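Local atomic coordinates of short chain dehydrogenase (Mycobacterium smegmatis, PDB entry 3UCX), a protein that probably works as an oxidoreductase of the short-chain dehydrogenase family, built on a Rossmann-type fold. Residues N144-V149 / S187-Y192. Numbering follows the deposited sequence. Where two conformers were deposited one is given.
Sequences NVNSMV and SVLPGY
The C-terminal ends of two neighbouring parallel strands, 141-145 and 184-190, joined by helix 158-179 in a beta-alpha-beta crossover, meet where N144 pairs with S187 and V145 with V188. Two backbone bonds establish the parallel ladder: V188 N to N144 O at 3.1 Å, and N146 N to V188 O at 2.7 Å. Past the end of strand 141-145 one further backbone bond joins the chains, M148 N to P190 O at 2.9 Å; the donor stands above the carbonyl plane, 52° out of it. Water also donates to this oxygen and bonds S147 OG. With chi1 at 172°, S147 OG sits beside its own carbonyl carbon, where V149 N can donate to it in an ST turn; the S147 side chain also touches Y160. On N146, the amide oxygen takes S147 N in its carbonyl plane, whereas ND2 donates to K164 O and to a water shared with S187 OG. Its CB rests 3.7 Å from L189 CD1, while P190 CD lies 3.4 Å from N146 O. M148 CB packs 3.6 Å from G191 CA, with SD and CE bent alongside the same carbon. A serine after the fifth strand and a Pro-Gly pair ending the sixth are characteristic of Rossmann-fold short-chain dehydrogenases.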
ATOM      1  N   ASN A 144      -1.246  18.945  -4.249  1.00 11.93           N
ATOM      2  CA  ASN A 144      -2.590  18.800  -3.747  1.00 12.45           C
ATOM      3  C   ASN A 144      -2.549  18.408  -2.278  1.00 12.86           C
ATOM      4  O   ASN A 144      -1.957  17.390  -1.933  1.00 13.06           O
ATOM      5  CB  ASN A 144      -3.363  17.771  -4.562  1.00 12.54           C
ATOM      6  CG  ASN A 144      -3.636  18.238  -5.971  1.00 12.78           C
ATOM      7  OD1 ASN A 144      -3.713  19.431  -6.214  1.00 13.05           O
ATOM      8  ND2 ASN A 144      -3.750  17.296  -6.910  1.00 12.80           N
ATOM      9  N   VAL A 145      -3.153  19.232  -1.426  1.00 13.04           N
ATOM     10  CA  VAL A 145      -3.252  18.925  -0.007  1.00 13.09           C
ATOM     11  C   VAL A 145      -4.368  17.924   0.159  1.00 13.51           C
ATOM     12  O   VAL A 145      -5.547  18.201  -0.150  1.00 14.30           O
ATOM     13  CB  VAL A 145      -3.469  20.168   0.854  1.00 13.75           C
ATOM     14  CG1 VAL A 145      -3.576  19.784   2.351  1.00 12.92           C
ATOM     15  CG2 VAL A 145      -2.328  21.155   0.621  1.00 13.70           C
ATOM     16  N   ASN A 146      -3.989  16.730   0.601  1.00 12.42           N
ATOM     17  CA  ASN A 146      -4.931  15.650   0.812  1.00 12.31           C
ATOM     18  C   ASN A 146      -5.127  15.457   2.340  1.00 12.62           C
ATOM     19  O   ASN A 146      -5.239  16.450   3.081  1.00 13.09           O
ATOM     20  CB  ASN A 146      -4.419  14.408   0.056  1.00 11.91           C
ATOM     21  CG  ASN A 146      -5.510  13.400  -0.243  1.00 12.32           C
ATOM     22  OD1 ASN A 146      -6.039  12.778   0.691  1.00 13.08           O
ATOM     23  ND2 ASN A 146      -5.849  13.209  -1.542  1.00 11.49           N
ATOM     24  N   SER A 147      -5.210  14.225   2.820  1.00 12.85           N
ATOM     25  CA  SER A 147      -5.545  13.981   4.223  1.00 12.60           C
ATOM     26  C   SER A 147      -5.159  12.585   4.665  1.00 12.51           C
ATOM     27  O   SER A 147      -5.250  11.628   3.906  1.00 11.74           O
ATOM     28  CB  SER A 147      -7.040  14.160   4.466  1.00 13.47           C
ATOM     29  OG  SER A 147      -7.421  13.754   5.791  1.00 13.56           O
ATOM     30  N   MET A 148      -4.733  12.491   5.923  1.00 12.15           N
ATOM     31  CA  MET A 148      -4.508  11.208   6.616  1.00 12.38           C
ATOM     32  C   MET A 148      -5.668  10.235   6.539  1.00 12.41           C
ATOM     33  O   MET A 148      -5.477   9.045   6.687  1.00 12.56           O
ATOM     34  CB  MET A 148      -4.177  11.498   8.091  1.00 12.70           C
ATOM     35  CG  MET A 148      -3.577  10.338   8.853  1.00 12.86           C
ATOM     36  SD  MET A 148      -3.039  10.809  10.516  1.00 13.77           S
ATOM     37  CE  MET A 148      -4.639  11.016  11.336  1.00 13.95           C
ATOM     38  N   VAL A 149      -6.885  10.737   6.371  1.00 12.89           N
ATOM     39  CA  VAL A 149      -8.078   9.908   6.285  0.50 13.16           C
ATOM     40  C   VAL A 149      -7.949   8.803   5.230  1.00 12.94           C
ATOM     41  O   VAL A 149      -8.575   7.774   5.332  1.00 12.82           O
ATOM     42  CB  VAL A 149      -9.308  10.772   5.934  0.50 13.58           C
ATOM     43  CG1 VAL A 149      -9.291  11.162   4.459  0.50 13.40           C
ATOM     44  CG2 VAL A 149     -10.589  10.052   6.284  0.50 13.96           C
ATOM     45  N   SER A 187       1.227  14.978  -3.636  1.00 10.87           N
ATOM     46  CA  SER A 187       0.253  15.214  -2.577  1.00 11.48           C
ATOM     47  C   SER A 187       0.947  15.287  -1.217  1.00 11.49           C
ATOM     48  O   SER A 187       1.985  14.641  -0.989  1.00 10.93           O
ATOM     49  CB  SER A 187      -0.773  14.075  -2.552  1.00 12.23           C
ATOM     50  OG  SER A 187      -1.448  13.920  -3.800  1.00 12.22           O
ATOM     51  N   VAL A 188       0.385  16.092  -0.319  1.00 12.00           N
ATOM     52  CA  VAL A 188       0.815  16.146   1.082  1.00 12.00           C
ATOM     53  C   VAL A 188      -0.418  15.767   1.941  1.00 12.58           C
ATOM     54  O   VAL A 188      -1.526  16.297   1.733  1.00 12.80           O
ATOM     55  CB  VAL A 188       1.403  17.510   1.470  1.00 12.55           C
ATOM     56  CG1 VAL A 188       1.644  17.615   2.988  1.00 12.69           C
ATOM     57  CG2 VAL A 188       2.692  17.815   0.680  1.00 12.45           C
ATOM     58  N   LEU A 189      -0.229  14.795   2.832  1.00 12.04           N
ATOM     59  CA  LEU A 189      -1.322  14.172   3.597  1.00 12.28           C
ATOM     60  C   LEU A 189      -1.148  14.449   5.087  1.00 12.47           C
ATOM     61  O   LEU A 189      -0.506  13.688   5.795  1.00 11.97           O
ATOM     62  CB  LEU A 189      -1.349  12.662   3.387  1.00 11.79           C
ATOM     63  CG  LEU A 189      -1.933  12.153   2.062  1.00 11.79           C
ATOM     64  CD1 LEU A 189      -1.186  12.772   0.877  1.00 11.68           C
ATOM     65  CD2 LEU A 189      -1.870  10.623   2.037  1.00 11.55           C
ATOM     66  N   PRO A 190      -1.715  15.548   5.558  1.00 13.52           N
ATOM     67  CA  PRO A 190      -1.661  15.811   6.995  1.00 14.44           C
ATOM     68  C   PRO A 190      -2.817  15.159   7.743  1.00 14.83           C
ATOM     69  O   PRO A 190      -3.901  14.929   7.157  1.00 14.61           O
ATOM     70  CB  PRO A 190      -1.795  17.328   7.057  1.00 14.77           C
ATOM     71  CG  PRO A 190      -2.686  17.649   5.897  1.00 15.07           C
ATOM     72  CD  PRO A 190      -2.341  16.653   4.812  1.00 14.26           C
ATOM     73  N   GLY A 191      -2.602  14.875   9.024  1.00 15.71           N
ATOM     74  CA  GLY A 191      -3.713  14.602   9.922  1.00 16.09           C
ATOM     75  C   GLY A 191      -4.203  15.924  10.496  1.00 17.20           C
ATOM     76  O   GLY A 191      -4.342  16.909   9.772  1.00 15.64           O
ATOM     77  N   TYR A 192      -4.452  15.948  11.808  1.00 17.81           N
ATOM     78  CA  TYR A 192      -4.754  17.189  12.501  1.00 18.86           C
ATOM     79  C   TYR A 192      -3.581  18.124  12.352  1.00 18.12           C
ATOM     80  O   TYR A 192      -2.424  17.690  12.347  1.00 18.60           O
ATOM     81  CB  TYR A 192      -4.957  16.939  13.987  1.00 21.25           C
ATOM     82  CG  TYR A 192      -6.285  16.376  14.351  1.00 23.45           C
ATOM     83  CD1 TYR A 192      -7.440  17.142  14.224  1.00 25.79           C
ATOM     84  CD2 TYR A 192      -6.393  15.102  14.863  1.00 25.84           C
ATOM     85  CE1 TYR A 192      -8.679  16.635  14.589  1.00 27.51           C
ATOM     86  CE2 TYR A 192      -7.622  14.579  15.219  1.00 27.30           C
ATOM     87  CZ  TYR A 192      -8.757  15.350  15.086  1.00 28.43           C
ATOM     88  OH  TYR A 192      -9.972  14.819  15.468  1.00 30.98           O
TER
HETATM   89  O   HOH W   1      -4.039  14.382  -3.598  1.00 13.85           O
HETATM   90  O   HOH W   2      -6.949  15.586   7.526  1.00 26.55           O